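Local coordinates for protein PaxB (PDB 6EK4) that probably serves as one component of a two-component, alpha-helical pore-forming toxin of the YaxAB type that inserts into target membranes, at residues S38-I43 with E147-S152; R113-D118 with G322-Q327; A161-D166 with D269-Q274; E232-I237 with K243-I248; K314-T319 with T330-K335. All coordinates share one frame; numbering follows the deposited sequence.

Contact 1: residues S38-I43 with E147-S152; sequences SGIEII and ERLESS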
# COMPACT_ATOMS: atom_id res chain seq x y z
N SER A 38 -6.97 -0.73 8.92
CA SER A 38 -6.21 -1.39 9.99
C SER A 38 -6.91 -1.25 11.34
O SER A 38 -6.69 -2.06 12.24
CB SER A 38 -4.79 -0.83 10.07
OG SER A 38 -4.79 0.56 10.34
N GLY A 39 -7.73 -0.21 11.49
CA GLY A 39 -8.54 -0.01 12.69
C GLY A 39 -7.77 0.51 13.89
O GLY A 39 -8.17 0.26 15.03
N ILE A 40 -6.68 1.23 13.63
CA ILE A 40 -5.87 1.82 14.70
C ILE A 40 -6.35 3.25 15.01
O ILE A 40 -6.21 3.71 16.14
CB ILE A 40 -4.37 1.81 14.34
CG1 ILE A 40 -3.91 0.38 14.04
CG2 ILE A 40 -3.54 2.39 15.48
CD1 ILE A 40 -2.59 0.29 13.30
N GLU A 41 -6.90 3.92 14.00
CA GLU A 41 -7.58 5.23 14.14
C GLU A 41 -6.63 6.43 14.10
O GLU A 41 -6.81 7.32 13.27
CB GLU A 41 -8.47 5.28 15.40
CG GLU A 41 -9.58 6.32 15.35
CD GLU A 41 -10.70 5.96 14.39
OE1 GLU A 41 -10.54 6.19 13.17
OE2 GLU A 41 -11.74 5.46 14.86
N ILE A 42 -5.65 6.46 14.99
CA ILE A 42 -4.61 7.49 14.94
C ILE A 42 -3.78 7.34 13.66
O ILE A 42 -3.38 8.34 13.06
CB ILE A 42 -3.70 7.48 16.20
CG1 ILE A 42 -2.82 8.74 16.25
CG2 ILE A 42 -2.82 6.24 16.24
CD1 ILE A 42 -3.60 10.04 16.34
N ILE A 43 -3.55 6.10 13.25
CA ILE A 43 -2.89 5.81 11.97
C ILE A 43 -3.79 6.25 10.82
O ILE A 43 -3.32 6.81 9.83
CB ILE A 43 -2.55 4.31 11.83
CG1 ILE A 43 -1.51 3.88 12.88
CG2 ILE A 43 -2.05 3.98 10.42
CD1 ILE A 43 -0.11 4.42 12.64
N GLU A 147 6.04 3.71 13.49
CA GLU A 147 6.39 3.38 14.87
C GLU A 147 5.68 2.10 15.31
O GLU A 147 4.45 2.04 15.34
CB GLU A 147 6.05 4.52 15.83
CG GLU A 147 7.10 5.62 15.87
CD GLU A 147 6.73 6.77 16.78
OE1 GLU A 147 7.48 7.77 16.81
OE2 GLU A 147 5.68 6.69 17.47
N ARG A 148 6.48 1.08 15.63
CA ARG A 148 5.99 -0.27 15.99
C ARG A 148 4.87 -0.81 15.09
O ARG A 148 3.92 -1.44 15.57
CB ARG A 148 5.60 -0.34 17.48
CG ARG A 148 4.46 0.57 17.92
CD ARG A 148 3.97 0.19 19.30
NE ARG A 148 3.30 1.30 19.98
CZ ARG A 148 2.87 1.27 21.24
NH1 ARG A 148 3.03 0.17 21.98
NH2 ARG A 148 2.29 2.34 21.76
N LEU A 149 4.99 -0.57 13.79
CA LEU A 149 4.04 -1.12 12.82
C LEU A 149 4.55 -2.47 12.30
O LEU A 149 3.76 -3.34 11.96
CB LEU A 149 3.81 -0.14 11.66
CG LEU A 149 2.37 -0.11 11.15
CD1 LEU A 149 1.47 0.67 12.11
CD2 LEU A 149 2.29 0.49 9.76
N GLU A 150 5.88 -2.62 12.24
CA GLU A 150 6.51 -3.92 12.02
C GLU A 150 6.21 -4.87 13.19
O GLU A 150 6.11 -6.09 13.01
CB GLU A 150 8.02 -3.78 11.85
CG GLU A 150 8.45 -3.16 10.53
CD GLU A 150 8.58 -4.18 9.41
OE1 GLU A 150 9.45 -3.99 8.53
OE2 GLU A 150 7.81 -5.16 9.39
N SER A 151 6.07 -4.30 14.39
CA SER A 151 5.67 -5.05 15.58
C SER A 151 4.22 -5.51 15.47
O SER A 151 3.90 -6.66 15.78
CB SER A 151 5.86 -4.19 16.83
OG SER A 151 5.51 -4.90 18.00
N SER A 152 3.34 -4.60 15.05
CA SER A 152 1.92 -4.90 14.88
C SER A 152 1.68 -5.94 13.78
O SER A 152 0.86 -6.84 13.95
CB SER A 152 1.13 -3.62 14.56
OG SER A 152 1.15 -2.73 15.66
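Leu149 reaches across to two isoleucines with one methyl: its CD1 lies 4.1 Å from CD1 of Ile43 and 4.2 Å from CD1 of Ile40. In each isoleucine the long branch supplies the touching atom. In Ile43, CG1 stands anti to the carbonyl carbon (chi1 -65°), which carries CD1 to the meeting point. The contact is purely apolar and small, with no hydrogen bond between 38-43 and 147-152; branched aliphatic side chains suit it because their terminal methyls can meet across backbones that stay well apart, 9.8 Å between the CA atoms of Ile43 and Leu149. Here two long helices of the elongated alpha-helical toxin fold start side by side and then run in opposite directions, 42-73 and 149-193, with Glu41 and Arg148 at their N-cap positions. A third helix, 247-321, adds Val288 against both Ile43 and Leu149, so the buried pair belongs to a three-helix core, while Ile40 lies on the surface. Further out, the first turn of helix 149-193 is fastened by Ser152, a short residue that can fold back on its own helix: its OG donates in the carbonyl plane to Arg148 O at 3.1 Å, and its backbone N binds the same oxygen. Before helix 42-73, Gly39 takes a positive phi of 76°, a conformation that glycine adopts readily, as the chain turns into the helix.

Contact 2: residues R113-D118 with G322-Q327; sequences RNLKKD and GKIDQQ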
# COMPACT_ATOMS: atom_id res chain seq x y z
N ARG A 113 22.88 47.80 -14.42
CA ARG A 113 22.15 48.02 -13.17
C ARG A 113 20.71 47.48 -13.28
O ARG A 113 20.16 46.97 -12.30
CB ARG A 113 22.14 49.50 -12.80
CG ARG A 113 22.15 49.77 -11.30
CD ARG A 113 22.30 51.25 -10.99
NE ARG A 113 23.50 51.83 -11.62
CZ ARG A 113 23.80 53.12 -11.63
NH1 ARG A 113 23.02 54.02 -11.03
NH2 ARG A 113 24.91 53.53 -12.24
N ASN A 114 20.12 47.61 -14.46
CA ASN A 114 18.80 47.04 -14.74
C ASN A 114 18.85 45.52 -14.89
O ASN A 114 17.91 44.83 -14.51
CB ASN A 114 18.21 47.66 -16.02
CG ASN A 114 17.95 49.15 -15.89
OD1 ASN A 114 17.62 49.64 -14.81
ND2 ASN A 114 18.10 49.87 -17.00
N LEU A 115 19.95 45.02 -15.45
CA LEU A 115 20.14 43.58 -15.62
C LEU A 115 20.28 42.89 -14.26
O LEU A 115 19.65 41.87 -14.02
CB LEU A 115 21.37 43.30 -16.50
CG LEU A 115 21.59 41.85 -16.96
CD1 LEU A 115 22.33 41.82 -18.29
CD2 LEU A 115 22.34 41.02 -15.92
N LYS A 116 21.11 43.46 -13.39
CA LYS A 116 21.27 42.95 -12.02
C LYS A 116 19.94 42.97 -11.27
O LYS A 116 19.61 42.01 -10.57
CB LYS A 116 22.29 43.78 -11.24
CG LYS A 116 23.75 43.56 -11.63
CD LYS A 116 24.66 44.53 -10.89
CE LYS A 116 26.11 44.43 -11.35
NZ LYS A 116 26.82 43.26 -10.75
N LYS A 117 19.18 44.05 -11.43
CA LYS A 117 17.90 44.22 -10.74
C LYS A 117 16.86 43.19 -11.18
O LYS A 117 16.08 42.69 -10.36
CB LYS A 117 17.36 45.64 -10.96
CG LYS A 117 16.23 46.03 -10.01
CD LYS A 117 15.57 47.33 -10.45
CE LYS A 117 14.59 47.11 -11.59
NZ LYS A 117 13.99 48.39 -12.06
N ASP A 118 16.84 42.88 -12.47
CA ASP A 118 15.94 41.85 -13.01
C ASP A 118 16.36 40.45 -12.57
O ASP A 118 15.52 39.65 -12.15
CB ASP A 118 15.88 41.91 -14.54
CG ASP A 118 15.09 43.10 -15.06
OD1 ASP A 118 14.55 43.88 -14.25
OD2 ASP A 118 15.02 43.26 -16.30
N GLY A 322 30.37 38.74 -10.18
CA GLY A 322 31.52 39.42 -10.78
C GLY A 322 31.13 40.22 -12.00
O GLY A 322 30.14 40.95 -11.99
N LYS A 323 31.92 40.09 -13.07
CA LYS A 323 31.69 40.82 -14.31
C LYS A 323 30.53 40.19 -15.08
O LYS A 323 30.39 38.97 -15.11
CB LYS A 323 32.96 40.82 -15.18
CG LYS A 323 33.16 42.10 -15.98
CD LYS A 323 33.68 43.22 -15.09
CE LYS A 323 33.71 44.55 -15.82
NZ LYS A 323 34.09 45.67 -14.92
N ILE A 324 29.70 41.03 -15.69
CA ILE A 324 28.48 40.57 -16.35
C ILE A 324 28.80 40.07 -17.76
O ILE A 324 29.17 40.86 -18.63
CB ILE A 324 27.41 41.69 -16.45
CG1 ILE A 324 27.22 42.40 -15.10
CG2 ILE A 324 26.09 41.12 -16.94
CD1 ILE A 324 26.91 41.48 -13.94
N ASP A 325 28.67 38.76 -17.97
CA ASP A 325 28.83 38.17 -19.30
C ASP A 325 27.45 38.04 -19.95
O ASP A 325 26.88 36.95 -20.04
CB ASP A 325 29.54 36.82 -19.22
CG ASP A 325 30.14 36.39 -20.55
OD1 ASP A 325 29.45 36.49 -21.59
OD2 ASP A 325 31.31 35.94 -20.56
N GLN A 326 26.92 39.19 -20.37
CA GLN A 326 25.64 39.31 -21.09
C GLN A 326 25.18 38.06 -21.86
O GLN A 326 24.06 37.58 -21.66
CB GLN A 326 25.69 40.50 -22.06
CG GLN A 326 27.05 40.71 -22.73
CD GLN A 326 26.98 41.57 -23.98
OE1 GLN A 326 25.90 41.96 -24.43
NE2 GLN A 326 28.14 41.86 -24.55
N GLN A 327 26.04 37.55 -22.73
CA GLN A 327 25.68 36.46 -23.64
C GLN A 327 25.72 35.09 -22.98
O GLN A 327 25.09 34.14 -23.46
CB GLN A 327 26.58 36.49 -24.88
CG GLN A 327 26.03 35.71 -26.07
CD GLN A 327 26.70 36.09 -27.38
OE1 GLN A 327 27.04 37.25 -27.61
NE2 GLN A 327 26.89 35.10 -28.25
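Ile324 sends its two branches to two neighbours on the helix opposite. Its CG2 meets Leu115, 3.9 Å from CD2 and slightly farther from CD1, while its CD1 lies 3.7 Å from Lys116 NZ and 4.0 Å from Lys116 CE. Beta-branching suits this place, since one side chain can serve both partners: CG2 is anti to the backbone N, and CG1 (chi1 -48°) turns the longer arm toward the lysine. Leu115 points its methyl fork at the isoleucine. Lys116 runs out extended until its last torsion, where chi4 of -79° bends the ammonium group over the end of Ile324. That bend also brings NZ to Ile320 O, to which it makes a weak hydrogen bond; a long chain with an apolar stem and a charged tip can do both. The contact thus joins the first half of helix 101-141 to the turn between helices 247-321 and 326-348. Helix 80-90 packs alongside, touching Gln326 through Leu84, Thr85 and Asp88, and Asp118 is hydrogen-bonded to Tyr80 OH at that helix's start.

Contact 3: residues A161-D166 with D269-Q274; sequences AEIQAD and DDLKIQ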
# COMPACT_ATOMS: atom_id res chain seq x y z
N ALA A 161 -1.84 -17.03 12.35
CA ALA A 161 -1.26 -18.37 12.28
C ALA A 161 -1.97 -19.35 13.21
O ALA A 161 -2.31 -20.47 12.80
CB ALA A 161 0.23 -18.32 12.61
N GLU A 162 -2.21 -18.93 14.46
CA GLU A 162 -2.87 -19.80 15.45
C GLU A 162 -4.38 -19.94 15.22
O GLU A 162 -4.96 -20.96 15.60
CB GLU A 162 -2.57 -19.35 16.89
CG GLU A 162 -2.97 -17.92 17.25
CD GLU A 162 -2.52 -17.53 18.65
OE1 GLU A 162 -2.26 -18.42 19.48
OE2 GLU A 162 -2.43 -16.31 18.92
N ILE A 163 -5.01 -18.94 14.60
CA ILE A 163 -6.42 -19.05 14.21
C ILE A 163 -6.56 -20.05 13.06
O ILE A 163 -7.43 -20.93 13.10
CB ILE A 163 -7.03 -17.69 13.81
CG1 ILE A 163 -7.27 -16.83 15.05
CG2 ILE A 163 -8.36 -17.87 13.07
CD1 ILE A 163 -7.57 -15.38 14.76
N GLN A 164 -5.71 -19.92 12.05
CA GLN A 164 -5.68 -20.88 10.93
C GLN A 164 -5.36 -22.29 11.42
O GLN A 164 -5.91 -23.26 10.90
CB GLN A 164 -4.68 -20.44 9.86
CG GLN A 164 -5.16 -19.29 8.99
CD GLN A 164 -4.17 -18.91 7.90
OE1 GLN A 164 -4.54 -18.73 6.74
NE2 GLN A 164 -2.89 -18.79 8.27
N ALA A 165 -4.46 -22.38 12.40
CA ALA A 165 -4.09 -23.66 13.01
C ALA A 165 -5.25 -24.28 13.80
O ALA A 165 -5.44 -25.49 13.79
CB ALA A 165 -2.88 -23.49 13.90
N ASP A 166 -6.02 -23.43 14.48
CA ASP A 166 -7.18 -23.88 15.25
C ASP A 166 -8.27 -24.40 14.32
O ASP A 166 -8.81 -25.49 14.54
CB ASP A 166 -7.72 -22.74 16.12
CG ASP A 166 -8.59 -23.22 17.27
OD1 ASP A 166 -8.89 -24.43 17.34
OD2 ASP A 166 -8.96 -22.38 18.11
N ASP A 269 -17.15 -21.25 12.97
CA ASP A 269 -17.78 -20.02 12.48
C ASP A 269 -17.26 -18.79 13.22
O ASP A 269 -17.02 -17.76 12.61
CB ASP A 269 -19.31 -20.10 12.60
CG ASP A 269 -19.94 -20.99 11.54
OD1 ASP A 269 -19.21 -21.79 10.92
OD2 ASP A 269 -21.17 -20.89 11.33
N ASP A 270 -17.09 -18.91 14.54
CA ASP A 270 -16.52 -17.83 15.34
C ASP A 270 -15.05 -17.56 15.00
O ASP A 270 -14.61 -16.41 15.01
CB ASP A 270 -16.67 -18.13 16.84
CG ASP A 270 -18.10 -18.01 17.33
OD1 ASP A 270 -18.78 -17.02 16.99
OD2 ASP A 270 -18.55 -18.92 18.07
N LEU A 271 -14.30 -18.62 14.70
CA LEU A 271 -12.91 -18.49 14.28
C LEU A 271 -12.78 -17.86 12.89
O LEU A 271 -11.85 -17.09 12.63
CB LEU A 271 -12.19 -19.84 14.30
CG LEU A 271 -11.86 -20.41 15.69
CD1 LEU A 271 -11.49 -21.88 15.59
CD2 LEU A 271 -10.75 -19.62 16.36
N LYS A 272 -13.72 -18.18 12.00
CA LYS A 272 -13.73 -17.62 10.64
C LYS A 272 -14.11 -16.13 10.64
O LYS A 272 -13.72 -15.40 9.73
CB LYS A 272 -14.66 -18.41 9.72
CG LYS A 272 -14.06 -19.74 9.28
CD LYS A 272 -15.04 -20.57 8.46
CE LYS A 272 -14.51 -21.98 8.23
NZ LYS A 272 -15.43 -22.80 7.39
N ILE A 273 -14.86 -15.69 11.64
CA ILE A 273 -15.14 -14.27 11.84
C ILE A 273 -13.86 -13.55 12.28
O ILE A 273 -13.52 -12.50 11.74
CB ILE A 273 -16.26 -14.04 12.87
CG1 ILE A 273 -17.60 -14.52 12.31
CG2 ILE A 273 -16.36 -12.56 13.25
CD1 ILE A 273 -18.65 -14.79 13.36
N GLN A 274 -13.16 -14.13 13.26
CA GLN A 274 -11.88 -13.58 13.73
C GLN A 274 -10.83 -13.55 12.62
O GLN A 274 -10.00 -12.64 12.57
CB GLN A 274 -11.34 -14.40 14.91
CG GLN A 274 -12.18 -14.31 16.18
CD GLN A 274 -11.66 -15.23 17.27
OE1 GLN A 274 -10.57 -15.02 17.81
NE2 GLN A 274 -12.44 -16.25 17.61
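Gln274, whose CB packs against Ile163 CD1 at 3.9 Å across the contact, also holds the carbonyl oxygen of Asp270 with two donors: its backbone N, 3.2 Å from Asp270 O, makes the helical bond, and its side-chain NE2 adds a weak one. With its NE2 turned back on its own helix, the glutamine offers its aliphatic stem to the isoleucine, and its OE1 has a weak hydrogen bond from Arg159 NH2. Ile163 uses both branches. CG1 is anti to the carbonyl carbon (chi1 -74°) and extends toward Gln274, whereas CG2 reaches Leu271 O at 3.6 Å, a van der Waals approach to a backbone oxygen. Helices 149-193 and 247-321 form an antiparallel pair here: the axes of 161-166 and 269-274 approach to 9.8 Å with 155° between their N-to-C directions, consistent with the elongated rod of this alpha-helical toxin. Ile163 sits opposite Leu271, its CG2 4.4 Å from Leu271 CD2, and the same isoleucine continues along the partner helix onto Leu275 and Val278. Leu271 turns its methyl fork to Asp166: CD1 comes within 3.6 Å of Asp166 OD2, and CD2 is 3.7 Å from the same oxygen. The two side chains meet at about a right angle. Asp166, with CG anti to its backbone N, covers the leucine from the margin of the interface, where a carboxylate can remain partly exposed.

Contact 4: residues E232-I237 with K243-I248; sequences EIAKKI and KGLKYI
The apolar part of this contact centres on Leu245, which places CD2 3.6 Å from Ala234 CB and CD1 4.2 Å from Lys235 CG. Its CG stands anti to the backbone N (chi1 -169°), swinging the methyl fork to the helix opposite. Ala234 suits the site because its lone methyl lets the leucine come up to the helix, where Leu250 and Ala253 of helix 247-321 pack against the same alanine. The second kind of contact is between a lysine stem and a backbone carbonyl. Lys235 is bent at chi3 (69°), so that CE lies 3.7 Å from Lys243 O and NZ 3.8 Å from it, a van der Waals approach and not a hydrogen bond. Backbone bonding is a third element: Leu245 pairs with Ile204 of a neighbouring loop, which ties the segment that carries it to that loop. These pieces lie at the connection between helices 217-237 and 247-321. The chain doubles back there, so that the two helices then advance with similar headings, Ala234 on Leu250 and Ile237 on Leu257. With no hydrogen bond joining 232-237 to 243-248, cohesion across them comes from burial of aliphatic carbon, to which even the partly exposed Lys235 contributes its stem.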
# COMPACT_ATOMS: atom_id res chain seq x y z
N GLU A 232 -18.80 -50.76 18.51
CA GLU A 232 -17.48 -50.50 19.10
C GLU A 232 -17.26 -49.01 19.36
O GLU A 232 -16.69 -48.63 20.39
CB GLU A 232 -16.37 -51.03 18.19
CG GLU A 232 -14.99 -51.10 18.85
CD GLU A 232 -13.86 -51.21 17.84
OE1 GLU A 232 -13.88 -50.48 16.83
OE2 GLU A 232 -12.93 -52.01 18.08
N ILE A 233 -17.72 -48.17 18.43
CA ILE A 233 -17.61 -46.72 18.56
C ILE A 233 -18.54 -46.19 19.65
O ILE A 233 -18.12 -45.42 20.51
CB ILE A 233 -17.92 -46.01 17.23
CG1 ILE A 233 -16.84 -46.35 16.18
CG2 ILE A 233 -17.99 -44.49 17.42
CD1 ILE A 233 -17.27 -46.11 14.75
N ALA A 234 -19.80 -46.62 19.62
CA ALA A 234 -20.80 -46.19 20.59
C ALA A 234 -20.40 -46.56 22.02
O ALA A 234 -20.55 -45.76 22.94
CB ALA A 234 -22.16 -46.78 20.26
N LYS A 235 -19.90 -47.78 22.20
CA LYS A 235 -19.44 -48.25 23.51
C LYS A 235 -18.30 -47.40 24.06
O LYS A 235 -18.27 -47.10 25.26
CB LYS A 235 -19.01 -49.72 23.43
CG LYS A 235 -20.17 -50.70 23.35
CD LYS A 235 -19.71 -52.12 23.06
CE LYS A 235 -18.95 -52.73 24.24
NZ LYS A 235 -18.60 -54.15 24.00
N LYS A 236 -17.38 -47.00 23.19
CA LYS A 236 -16.24 -46.17 23.58
C LYS A 236 -16.67 -44.76 24.01
O LYS A 236 -16.06 -44.17 24.90
CB LYS A 236 -15.23 -46.09 22.43
CG LYS A 236 -13.90 -45.44 22.80
CD LYS A 236 -12.86 -45.66 21.71
CE LYS A 236 -11.53 -44.99 22.04
NZ LYS A 236 -11.60 -43.51 22.00
N ILE A 237 -17.71 -44.24 23.36
CA ILE A 237 -18.24 -42.91 23.66
C ILE A 237 -18.97 -42.89 25.01
O ILE A 237 -18.83 -41.94 25.78
CB ILE A 237 -19.18 -42.42 22.54
CG1 ILE A 237 -18.40 -42.22 21.24
CG2 ILE A 237 -19.87 -41.11 22.93
CD1 ILE A 237 -19.27 -42.32 20.00
N LYS A 243 -20.27 -54.16 29.48
CA LYS A 243 -21.59 -54.68 29.16
C LYS A 243 -21.89 -54.63 27.66
O LYS A 243 -21.12 -54.05 26.89
CB LYS A 243 -22.67 -53.89 29.90
CG LYS A 243 -22.46 -53.81 31.41
CD LYS A 243 -23.39 -52.79 32.04
CE LYS A 243 -23.12 -52.63 33.52
NZ LYS A 243 -23.92 -51.51 34.11
N GLY A 244 -23.01 -55.22 27.27
CA GLY A 244 -23.52 -55.12 25.91
C GLY A 244 -24.21 -53.79 25.68
O GLY A 244 -24.52 -53.07 26.64
N LEU A 245 -24.47 -53.46 24.42
CA LEU A 245 -25.03 -52.17 24.04
C LEU A 245 -26.51 -52.28 23.71
O LEU A 245 -26.92 -53.15 22.95
CB LEU A 245 -24.27 -51.61 22.84
CG LEU A 245 -24.54 -50.15 22.45
CD1 LEU A 245 -24.10 -49.20 23.55
CD2 LEU A 245 -23.84 -49.82 21.14
N LYS A 246 -27.32 -51.39 24.30
CA LYS A 246 -28.74 -51.31 23.98
C LYS A 246 -28.96 -50.47 22.73
O LYS A 246 -28.07 -49.72 22.32
CB LYS A 246 -29.53 -50.70 25.15
CG LYS A 246 -29.46 -51.49 26.44
CD LYS A 246 -30.60 -51.11 27.37
CE LYS A 246 -30.41 -51.69 28.77
NZ LYS A 246 -31.65 -51.56 29.59
N TYR A 247 -30.14 -50.59 22.13
CA TYR A 247 -30.47 -49.81 20.93
C TYR A 247 -30.62 -48.33 21.26
O TYR A 247 -30.13 -47.48 20.53
CB TYR A 247 -31.76 -50.33 20.28
CG TYR A 247 -31.69 -51.79 19.87
CD1 TYR A 247 -30.89 -52.20 18.81
CD2 TYR A 247 -32.43 -52.75 20.55
CE1 TYR A 247 -30.83 -53.54 18.45
CE2 TYR A 247 -32.37 -54.08 20.19
CZ TYR A 247 -31.57 -54.47 19.14
OH TYR A 247 -31.52 -55.80 18.78
N ILE A 248 -31.29 -48.03 22.37
CA ILE A 248 -31.43 -46.65 22.85
C ILE A 248 -30.08 -46.01 23.18
O ILE A 248 -29.91 -44.80 23.04
CB ILE A 248 -32.38 -46.53 24.06
CG1 ILE A 248 -31.85 -47.31 25.28
CG2 ILE A 248 -33.79 -47.00 23.69
CD1 ILE A 248 -31.14 -46.46 26.31

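Contact 5: residues K314-T319 with T330-K335; sequences KQLQNT and TKIIHK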
# COMPACT_ATOMS: atom_id res chain seq x y z
N LYS A 314 21.49 29.97 -7.72
CA LYS A 314 22.93 30.18 -7.53
C LYS A 314 23.68 30.28 -8.86
O LYS A 314 24.74 30.90 -8.93
CB LYS A 314 23.51 29.06 -6.66
CG LYS A 314 24.96 29.28 -6.25
CD LYS A 314 25.25 28.66 -4.89
CE LYS A 314 26.74 28.43 -4.67
NZ LYS A 314 27.19 27.14 -5.27
N GLN A 315 23.13 29.68 -9.91
CA GLN A 315 23.71 29.76 -11.25
C GLN A 315 23.61 31.18 -11.81
O GLN A 315 24.56 31.70 -12.39
CB GLN A 315 23.02 28.77 -12.19
CG GLN A 315 23.75 28.51 -13.50
CD GLN A 315 23.13 27.39 -14.31
OE1 GLN A 315 21.92 27.14 -14.22
NE2 GLN A 315 23.94 26.71 -15.11
N LEU A 316 22.44 31.80 -11.62
CA LEU A 316 22.22 33.19 -12.02
C LEU A 316 22.93 34.16 -11.07
O LEU A 316 23.30 35.26 -11.47
CB LEU A 316 20.72 33.51 -12.06
CG LEU A 316 19.89 32.69 -13.05
CD1 LEU A 316 18.41 32.94 -12.83
CD2 LEU A 316 20.27 33.02 -14.49
N GLN A 317 23.10 33.75 -9.81
CA GLN A 317 23.81 34.57 -8.82
C GLN A 317 25.27 34.75 -9.21
O GLN A 317 25.79 35.87 -9.17
CB GLN A 317 23.71 33.92 -7.43
CG GLN A 317 24.26 34.77 -6.29
CD GLN A 317 23.46 36.05 -6.07
OE1 GLN A 317 22.23 36.04 -6.14
NE2 GLN A 317 24.15 37.14 -5.79
N ASN A 318 25.92 33.66 -9.59
CA ASN A 318 27.33 33.68 -9.99
C ASN A 318 27.59 34.45 -11.28
O ASN A 318 28.71 34.90 -11.54
CB ASN A 318 27.88 32.26 -10.11
CG ASN A 318 27.89 31.51 -8.78
OD1 ASN A 318 27.89 32.12 -7.71
ND2 ASN A 318 27.90 30.19 -8.85
N THR A 319 26.55 34.60 -12.10
CA THR A 319 26.63 35.39 -13.33
C THR A 319 26.70 36.89 -13.03
O THR A 319 27.36 37.64 -13.76
CB THR A 319 25.43 35.12 -14.25
OG1 THR A 319 25.26 33.71 -14.43
CG2 THR A 319 25.62 35.77 -15.62
N THR A 330 22.30 34.63 -21.32
CA THR A 330 21.31 34.23 -22.32
C THR A 330 21.27 32.70 -22.50
O THR A 330 20.20 32.13 -22.74
CB THR A 330 21.59 34.90 -23.69
OG1 THR A 330 21.58 36.32 -23.53
CG2 THR A 330 20.54 34.50 -24.73
N LYS A 331 22.42 32.05 -22.37
CA LYS A 331 22.50 30.59 -22.44
C LYS A 331 21.92 29.95 -21.18
O LYS A 331 21.22 28.94 -21.26
CB LYS A 331 23.95 30.13 -22.64
CG LYS A 331 24.07 28.71 -23.18
CD LYS A 331 25.25 27.97 -22.57
CE LYS A 331 24.91 27.43 -21.18
NZ LYS A 331 26.09 26.83 -20.50
N ILE A 332 22.22 30.54 -20.02
CA ILE A 332 21.74 30.03 -18.73
C ILE A 332 20.21 30.07 -18.66
O ILE A 332 19.58 29.13 -18.17
CB ILE A 332 22.33 30.82 -17.54
CG1 ILE A 332 23.86 30.73 -17.51
CG2 ILE A 332 21.76 30.31 -16.21
CD1 ILE A 332 24.42 29.33 -17.48
N ILE A 333 19.63 31.17 -19.14
CA ILE A 333 18.17 31.32 -19.15
C ILE A 333 17.51 30.30 -20.08
O ILE A 333 16.53 29.66 -19.70
CB ILE A 333 17.76 32.76 -19.57
CG1 ILE A 333 18.14 33.75 -18.47
CG2 ILE A 333 16.26 32.84 -19.84
CD1 ILE A 333 18.14 35.20 -18.91
N HIS A 334 18.06 30.14 -21.28
CA HIS A 334 17.52 29.19 -22.26
C HIS A 334 17.68 27.73 -21.83
O HIS A 334 16.85 26.88 -22.16
CB HIS A 334 18.13 29.41 -23.65
CG HIS A 334 17.48 30.52 -24.42
ND1 HIS A 334 17.81 31.85 -24.23
CD2 HIS A 334 16.52 30.50 -25.37
CE1 HIS A 334 17.07 32.59 -25.04
NE2 HIS A 334 16.28 31.80 -25.74
N LYS A 335 18.75 27.44 -21.09
CA LYS A 335 18.96 26.10 -20.54
C LYS A 335 17.96 25.83 -19.41
O LYS A 335 17.39 24.75 -19.32
CB LYS A 335 20.40 25.94 -20.03
CG LYS A 335 20.88 24.49 -19.97
CD LYS A 335 22.16 24.36 -19.17
CE LYS A 335 22.60 22.91 -19.08
NZ LYS A 335 23.71 22.72 -18.10
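A helical hairpin brings these residues together: helix 247-321 ends, the chain turns, and helix 326-348 comes back alongside it in a roughly antiparallel sense, consistent with the helical bundle of this alpha-helical toxin. Ile332 faces the partner helix and is gripped by two side chains. Leu316 CD2 lies 3.5 Å from Ile332 CG2, the two side chains lying alongside each other with their tips pointing opposite ways. Gln315 comes from the other helix and lays its stem and amide along Ile332, its chain extended beyond CG with CG anti to the backbone N (chi1 -165°). CD is 3.7 Å from Ile332 CG2 and NE2 3.6 Å from Ile332 CD1. Glutamine fits because its stem can pack while the amide oxygen remains bonded: OE1 accepts from Tyr14 OH, and Lys335 makes a cation-pi contact with the same tyrosine. Val119, Val122 and Leu126 of helix 101-141 also touch Leu316, which is buried, a place suited to a large aliphatic group. Within each helix a side chain folds back on the backbone. Thr319 OG1 donates to Gln315 O at 2.9 Å. On the partner helix, His334 ND1 donates to Thr330 O at 2.8 Å, the oxygen lying at the edge of the imidazole in its plane, while His334 N reaches the same oxygen from the opposite face of the carbonyl plane.

How the contacts relate
Starting from the N terminus, contact 1 closes the first long loop, from 38-43 to 147-152, where helices 42-73 and 149-193 begin. Contact 2 opens inside that loop at 113-118 and closes only at 322-327, so the two cross. Within the span of contact 2 lies contact 3, which pairs helix 149-193 with helix 247-321, and within contact 3 lies contact 4, a short loop at the far end of the molecule, about 109 Å centre to centre from contact 2. Contact 5 closes the final hairpin; it crosses contact 2 and touches it, Ile324 CD1 being 3.9 Å from Thr319 O. Helix 247-321 starts at contact 4, passes contact 3 and reaches contact 5, linking both ends.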